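Local atomic coordinates of N-acetylcysteine deacetylase (Bacillus subtilis, PDB entry 1YSJ), a protein that probably removes the acetyl group from N-acetylcysteine to give cysteine and acetate, using two divalent metal ions per subunit, in a pathway that degrades S-(2-succino)cysteine. Residues Glu207-Gly212 with Pro268-Met273; Gly89-Ile94 with Lys146-Phe151; Glu196-Ala201 with Thr279-Ala284. The protein carries 1 engineered substitution. All coordinates share one frame; numbering follows the deposited sequence.

Contact 1 (Glu207-Gly212 with Pro268-Met273); sequences EIVIKG and PDQAEM
Ile208 and Ile210 form antiparallel hydrogen-bonded pairs with Met273 and Ala271, and the short strands 207-211 and 270-273 run at 168° to each other. Four N-H...O bonds close the two rings of this ladder; Ile208 N lies 2.8 Å from Met273 O, and Ile210 N lies 2.7 Å from Ala271 O. CA-H...O contacts from Glu207, Val209, Gln270 and Glu272 fill in between them. Past Lys211 and Gln270 a water bridges the two segments, accepting from Gly212 N at 2.9 Å and donating to Asp269 O at 2.7 Å. Side chains alternate between the faces. On one, Ile208 CB rests against CG of selenomethionine Met273 at 3.9 Å, and Ile210 packs beside the small Ala271. On the other, Val209 turns CG1 away from its own backbone N (chi1 177°), bringing the methyl to 3.5 Å from Gln270 OE1. Lys211 and Gln270 run alongside each other in the same direction, with Lys211 CB 3.7 Å from Gln270 CG. Farther along that face, the carboxylates of Glu207 and Glu272 stand nearly perpendicular, OE1 to OE1 4.2 Å; Arg257, salt-bridged to Glu272 OE2, probably eases this meeting of like charges. These are the two central strands of the four-stranded antiparallel sheet of the M20 dimerisation domain. Strand 306-320 flanks one side, where Glu308 holds Lys211 NZ, and strand 252-260 the other. Helix 226-237 covers the face of Ile208, Ile210 and Met273, while Pro268 packs on Thr256 of the second subunit.

Contact 2 (Gly89-Ile94 with Lys146-Phe151); sequences GPVIAI and KGTVRF
Ile92 O takes the backbone N-H of Arg150 at 2.7 Å, nearly straight at 172°, and also receives a CA-H...O contact from Val149. On either side of this bond the parallel ladder continues: Ile92 N reaches Thr148 O at 2.8 Å, and Ile94 N reaches Arg150 O at 2.9 Å. At the entrance Thr148 N donates to Pro90 O, and there Gly89 and Gly147 bring their CA atoms to 3.8 Å, a spacing that leaves no room for a CB on either. Strands 91-97 and 148-154 are the two arms of a beta-alpha-beta crossover in the alpha/beta catalytic domain, and the helix between them, 124-139, packs Ile131 on Ile94 and Phe151. On that face Ile94 CD1 touches Val149 CG1 at 3.7 Å, while the same Val149 methyl lies over one face of the Phe151 ring, offset toward its rim. The opposite face carries Val91, Thr148 and Arg150. Val91 and Thr148 stand side by side. Arg150 leaves with CG anti to its N (chi1 -158°) and bends at chi3 (-76°), which puts Val91 CG1 over one face of the guanidinium, toward its rim and 4.0 Å from Arg150 NH2; Glu82 takes NE in a salt bridge, and the carbonyls of Val171 and Asn173 accept from NH1.

Contact 3 (Glu196-Ala201 with Thr279-Ala284); sequences EGPLMA and TFQKEA
Phe280 lays its ring against the backbone of Met200 and Ala201, in the region where the catalytic and dimerisation domains of this two-domain M20 fold meet. Its CB starts beside Pro198, 4.1 Å from Pro198 CB. With CG anti to the carbonyl carbon (chi1 -74°), the ring swings toward strand 197-211. CD1 passes near N and CA of Ala201, and CE1 goes deeper, to 3.5 Å from Ala201 N and 3.7 Å from Met200 C. CZ, at the tip, meets the Ala201 methyl at 3.8 Å. That methyl stands over the face of the Phe280 ring in a CH-pi contact, Ala201 CB lying 22° off the ring normal. Pro198 CB and Leu199 O lie instead at the ring edge, near its plane. Replacing Phe280 by alanine removes the ring, which would probably leave the Ala201 methyl without its CH-pi partner and open a gap beside the peptide between Met200 and Ala201. No hydrogen bond joins the two segments, and van der Waals contact does most of the work. Pro198 faces the other segment, CB 3.3 Å from Phe280 O, while Gln281, bent at chi2 (-58°), brings its amide obliquely across to Pro198 CG. Outside, Thr279 OG1 is hydrogen-bonded to Ser202 OG, and Gln344 touches Phe280. On the far side, selenomethionine Met200 packs on Trp364 and Phe362, its side chain about 6 Å from that of the nickel ligand His182. Ala201 CA, also over the ring face, makes a CA-H...O contact with Thr279 O at 3.3 Å, and Gln281 NE2 ends 3.5 Å from Pro198 CG.

Contacts 1 and 3 share strand 197-211, which runs from the domain junction into the dimerisation sheet, and contact 1 is nested in the chain loop that contact 3 closes. Contact 2 belongs to the other domain, about 51 Å from contact 1 between centres. All three are partly buried, mixing buried and exposed residues; contact 1 lies farthest from the chain's centre and contact 3 nearest. Contacts 1 and 2 are ladders of backbone bonds, antiparallel and parallel, each with a buried apolar face under a helix and a more polar face whose charged groups pair with residues outside the segments. Contact 3, near the nickel site, has no hydrogen bond between its segments and rests on ring, methyl and proline contacts with side chains and backbone.

Contact 1 (Glu207-Gly212 with Pro268-Met273)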
# COMPACT_ATOMS: atom_id res chain seq x y z
N GLU A 207 6.77 -0.29 12.62
CA GLU A 207 5.49 -0.24 11.92
C GLU A 207 4.65 0.91 12.47
O GLU A 207 4.50 1.05 13.69
CB GLU A 207 4.74 -1.57 12.07
CG GLU A 207 3.36 -1.61 11.41
CD GLU A 207 2.56 -2.86 11.75
OE1 GLU A 207 1.31 -2.82 11.61
OE2 GLU A 207 3.17 -3.88 12.16
N ILE A 208 4.11 1.73 11.58
CA ILE A 208 3.19 2.81 11.98
C ILE A 208 1.85 2.68 11.29
O ILE A 208 1.78 2.61 10.06
CB ILE A 208 3.78 4.22 11.72
CG1 ILE A 208 5.19 4.33 12.28
CG2 ILE A 208 2.88 5.28 12.34
CD1 ILE A 208 5.89 5.63 11.96
N VAL A 209 0.78 2.64 12.09
CA VAL A 209 -0.59 2.63 11.59
C VAL A 209 -1.24 3.98 11.90
O VAL A 209 -1.25 4.43 13.05
CB VAL A 209 -1.43 1.48 12.22
CG1 VAL A 209 -2.88 1.53 11.73
CG2 VAL A 209 -0.82 0.11 11.90
N ILE A 210 -1.76 4.63 10.86
CA ILE A 210 -2.45 5.92 10.98
C ILE A 210 -3.95 5.77 10.71
O ILE A 210 -4.35 5.48 9.58
CB ILE A 210 -1.89 6.98 9.98
CG1 ILE A 210 -0.36 7.08 10.05
CG2 ILE A 210 -2.57 8.35 10.19
CD1 ILE A 210 0.19 7.61 11.37
N LYS A 211 -4.76 5.98 11.74
CA LYS A 211 -6.21 5.89 11.61
C LYS A 211 -6.94 7.04 12.31
O LYS A 211 -6.36 7.75 13.12
CB LYS A 211 -6.72 4.52 12.10
CG LYS A 211 -6.53 4.24 13.59
CD LYS A 211 -6.83 2.78 13.90
CE LYS A 211 -7.14 2.56 15.38
NZ LYS A 211 -7.23 1.12 15.73
N GLY A 212 -8.22 7.21 11.99
CA GLY A 212 -9.05 8.25 12.60
C GLY A 212 -9.47 7.96 14.03
O GLY A 212 -8.86 7.13 14.72
N PRO A 268 -10.05 5.86 2.38
CA PRO A 268 -9.49 4.86 3.30
C PRO A 268 -9.55 5.28 4.77
O PRO A 268 -9.39 6.46 5.09
CB PRO A 268 -8.03 4.74 2.85
CG PRO A 268 -7.73 6.06 2.21
CD PRO A 268 -9.00 6.51 1.57
N ASP A 269 -9.80 4.31 5.65
CA ASP A 269 -9.83 4.56 7.09
C ASP A 269 -8.42 4.59 7.67
O ASP A 269 -8.13 5.36 8.58
CB ASP A 269 -10.68 3.50 7.80
CG ASP A 269 -12.18 3.70 7.60
OD1 ASP A 269 -12.96 3.23 8.46
OD2 ASP A 269 -12.59 4.32 6.59
N GLN A 270 -7.55 3.75 7.12
CA GLN A 270 -6.19 3.58 7.63
C GLN A 270 -5.10 3.85 6.61
O GLN A 270 -5.33 3.80 5.40
CB GLN A 270 -5.99 2.15 8.16
CG GLN A 270 -6.67 1.86 9.49
CD GLN A 270 -6.26 0.51 10.07
OE1 GLN A 270 -5.26 -0.08 9.65
NE2 GLN A 270 -7.03 0.03 11.03
N ALA A 271 -3.91 4.16 7.12
CA ALA A 271 -2.69 4.14 6.34
C ALA A 271 -1.61 3.47 7.19
O ALA A 271 -1.41 3.83 8.35
CB ALA A 271 -2.27 5.55 5.95
N GLU A 272 -0.93 2.48 6.62
CA GLU A 272 0.17 1.81 7.32
C GLU A 272 1.50 1.94 6.60
O GLU A 272 1.55 2.02 5.37
CB GLU A 272 -0.16 0.34 7.65
CG GLU A 272 -0.28 -0.59 6.44
CD GLU A 272 -0.52 -2.05 6.83
OE1 GLU A 272 -0.77 -2.33 8.03
OE2 GLU A 272 -0.48 -2.92 5.93
N MSE A 273 2.57 1.99 7.38
CA MSE A 273 3.92 1.99 6.84
C MSE A 273 4.86 1.19 7.73
O MSE A 273 4.66 1.09 8.95
CB MSE A 273 4.44 3.41 6.62
CG MSE A 273 4.70 4.22 7.89
SE MSE A 273 5.07 6.09 7.49
CE MSE A 273 3.28 6.67 7.06
O HOH W 1 -10.16 6.50 9.92

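Contact 2 (Gly89-Ile94 with Lys146-Phe151)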
# COMPACT_ATOMS: atom_id res chain seq x y z
N GLY A 89 43.02 -23.14 31.36
CA GLY A 89 42.95 -21.73 31.03
C GLY A 89 41.58 -21.28 30.57
O GLY A 89 40.63 -22.08 30.55
N PRO A 90 41.45 -19.99 30.21
CA PRO A 90 40.19 -19.46 29.69
C PRO A 90 39.77 -20.14 28.39
O PRO A 90 40.61 -20.72 27.68
CB PRO A 90 40.50 -17.97 29.44
CG PRO A 90 41.98 -17.85 29.48
CD PRO A 90 42.49 -18.95 30.33
N VAL A 91 38.48 -20.08 28.10
CA VAL A 91 37.93 -20.60 26.86
C VAL A 91 37.57 -19.42 25.96
O VAL A 91 36.87 -18.49 26.39
CB VAL A 91 36.65 -21.45 27.10
CG1 VAL A 91 36.14 -22.04 25.78
CG2 VAL A 91 36.93 -22.56 28.10
N ILE A 92 38.07 -19.44 24.73
CA ILE A 92 37.68 -18.44 23.73
C ILE A 92 37.02 -19.12 22.53
O ILE A 92 37.18 -20.32 22.32
CB ILE A 92 38.86 -17.53 23.28
CG1 ILE A 92 39.96 -18.35 22.59
CG2 ILE A 92 39.41 -16.72 24.46
CD1 ILE A 92 40.83 -17.52 21.65
N ALA A 93 36.28 -18.34 21.75
CA ALA A 93 35.52 -18.90 20.65
C ALA A 93 35.88 -18.26 19.32
O ALA A 93 36.22 -17.08 19.27
CB ALA A 93 34.02 -18.79 20.92
N ILE A 94 35.82 -19.05 18.25
CA ILE A 94 36.01 -18.56 16.90
C ILE A 94 34.82 -19.00 16.04
O ILE A 94 34.46 -20.18 16.00
CB ILE A 94 37.35 -19.04 16.28
CG1 ILE A 94 38.53 -18.50 17.09
CG2 ILE A 94 37.46 -18.58 14.82
CD1 ILE A 94 39.89 -19.09 16.69
N LYS A 146 47.27 -21.52 25.76
CA LYS A 146 47.09 -21.36 27.20
C LYS A 146 45.59 -21.38 27.53
O LYS A 146 45.05 -20.44 28.12
CB LYS A 146 47.76 -20.08 27.71
CG LYS A 146 49.18 -19.82 27.22
CD LYS A 146 50.19 -20.82 27.78
CE LYS A 146 51.60 -20.22 27.82
NZ LYS A 146 52.04 -19.67 26.50
N GLY A 147 44.93 -22.45 27.13
CA GLY A 147 43.51 -22.60 27.36
C GLY A 147 42.85 -23.35 26.24
O GLY A 147 43.43 -24.26 25.65
N THR A 148 41.63 -22.94 25.92
CA THR A 148 40.78 -23.70 25.02
C THR A 148 40.15 -22.82 23.94
O THR A 148 39.70 -21.71 24.22
CB THR A 148 39.68 -24.44 25.82
OG1 THR A 148 40.31 -25.35 26.74
CG2 THR A 148 38.73 -25.21 24.91
N VAL A 149 40.14 -23.33 22.71
CA VAL A 149 39.43 -22.67 21.62
C VAL A 149 38.20 -23.49 21.24
O VAL A 149 38.30 -24.66 20.87
CB VAL A 149 40.32 -22.43 20.37
CG1 VAL A 149 39.55 -21.65 19.32
CG2 VAL A 149 41.59 -21.68 20.75
N ARG A 150 37.04 -22.86 21.36
CA ARG A 150 35.80 -23.45 20.91
C ARG A 150 35.46 -22.92 19.52
O ARG A 150 35.48 -21.71 19.28
CB ARG A 150 34.69 -23.12 21.91
CG ARG A 150 33.51 -24.06 21.87
CD ARG A 150 32.63 -23.86 23.09
NE ARG A 150 33.23 -24.45 24.28
CZ ARG A 150 32.79 -24.25 25.53
NH1 ARG A 150 31.75 -23.45 25.75
NH2 ARG A 150 33.40 -24.85 26.55
N PHE A 151 35.19 -23.82 18.58
CA PHE A 151 34.83 -23.44 17.22
C PHE A 151 33.32 -23.53 17.00
O PHE A 151 32.70 -24.55 17.30
CB PHE A 151 35.58 -24.28 16.19
CG PHE A 151 37.07 -24.10 16.25
CD1 PHE A 151 37.84 -24.85 17.14
CD2 PHE A 151 37.70 -23.18 15.42
CE1 PHE A 151 39.22 -24.68 17.20
CE2 PHE A 151 39.08 -23.00 15.48
CZ PHE A 151 39.84 -23.75 16.37

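Contact 3 (Glu196-Ala201 with Thr279-Ala284)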
# COMPACT_ATOMS: atom_id res chain seq x y z
N GLU A 196 38.24 -0.71 16.66
CA GLU A 196 37.50 -0.85 17.92
C GLU A 196 36.13 -0.17 17.80
O GLU A 196 35.94 0.70 16.95
CB GLU A 196 38.31 -0.34 19.13
CG GLU A 196 38.50 1.18 19.22
CD GLU A 196 39.65 1.61 20.16
OE1 GLU A 196 39.76 1.10 21.30
OE2 GLU A 196 40.44 2.49 19.75
N GLY A 197 35.18 -0.59 18.63
CA GLY A 197 33.84 -0.01 18.64
C GLY A 197 32.96 -0.46 17.48
O GLY A 197 33.15 -1.56 16.94
N PRO A 198 32.00 0.39 17.08
CA PRO A 198 30.97 0.08 16.08
C PRO A 198 31.53 -0.21 14.69
O PRO A 198 32.25 0.63 14.13
CB PRO A 198 30.10 1.35 16.05
CG PRO A 198 30.43 2.07 17.32
CD PRO A 198 31.86 1.76 17.59
N LEU A 199 31.19 -1.38 14.15
CA LEU A 199 31.64 -1.79 12.82
C LEU A 199 30.45 -1.92 11.86
O LEU A 199 30.53 -1.49 10.71
CB LEU A 199 32.41 -3.11 12.90
CG LEU A 199 32.95 -3.71 11.59
CD1 LEU A 199 34.04 -2.83 11.00
CD2 LEU A 199 33.46 -5.12 11.80
N MSE A 200 29.38 -2.53 12.35
CA MSE A 200 28.19 -2.78 11.54
C MSE A 200 26.95 -2.30 12.26
O MSE A 200 26.87 -2.39 13.48
CB MSE A 200 28.07 -4.27 11.20
CG MSE A 200 29.30 -4.85 10.53
SE MSE A 200 29.05 -6.68 9.98
CE MSE A 200 27.85 -6.39 8.44
N ALA A 201 25.99 -1.79 11.50
CA ALA A 201 24.82 -1.13 12.05
C ALA A 201 23.88 -2.07 12.80
O ALA A 201 23.82 -3.27 12.51
CB ALA A 201 24.07 -0.40 10.94
N THR A 279 21.42 2.23 13.27
CA THR A 279 22.26 3.10 14.10
C THR A 279 23.63 2.46 14.31
O THR A 279 23.81 1.27 14.07
CB THR A 279 21.64 3.37 15.49
OG1 THR A 279 21.81 2.21 16.31
CG2 THR A 279 20.15 3.71 15.39
N PHE A 280 24.59 3.26 14.78
CA PHE A 280 25.91 2.75 15.12
C PHE A 280 26.23 2.86 16.61
O PHE A 280 27.06 2.11 17.12
CB PHE A 280 27.00 3.40 14.25
CG PHE A 280 27.02 2.89 12.84
CD1 PHE A 280 27.67 1.70 12.52
CD2 PHE A 280 26.37 3.59 11.82
CE1 PHE A 280 27.68 1.22 11.21
CE2 PHE A 280 26.37 3.12 10.51
CZ PHE A 280 27.03 1.93 10.20
N GLN A 281 25.58 3.78 17.30
CA GLN A 281 25.74 3.87 18.76
C GLN A 281 24.52 3.38 19.53
O GLN A 281 23.39 3.44 19.04
CB GLN A 281 26.17 5.28 19.19
CG GLN A 281 27.63 5.66 18.80
CD GLN A 281 28.71 4.71 19.36
OE1 GLN A 281 28.42 3.69 20.00
NE2 GLN A 281 29.97 5.05 19.09
N LYS A 282 24.77 2.88 20.74
CA LYS A 282 23.76 2.21 21.56
C LYS A 282 22.63 3.14 22.00
O LYS A 282 21.47 2.75 22.02
CB LYS A 282 24.41 1.56 22.80
CG LYS A 282 25.61 0.66 22.51
CD LYS A 282 25.22 -0.60 21.74
CE LYS A 282 26.45 -1.32 21.20
NZ LYS A 282 26.08 -2.44 20.29
N GLU A 283 23.00 4.37 22.36
CA GLU A 283 22.04 5.38 22.81
C GLU A 283 21.15 5.87 21.67
O GLU A 283 19.95 6.05 21.85
CB GLU A 283 22.75 6.55 23.52
CG GLU A 283 24.10 6.96 22.92
CD GLU A 283 25.25 6.05 23.33
OE1 GLU A 283 25.45 5.83 24.55
OE2 GLU A 283 25.96 5.55 22.44
N ALA A 284 21.75 6.07 20.49
CA ALA A 284 21.01 6.43 19.28
C ALA A 284 19.91 5.42 18.98
O ALA A 284 18.80 5.81 18.63
CB ALA A 284 21.96 6.56 18.09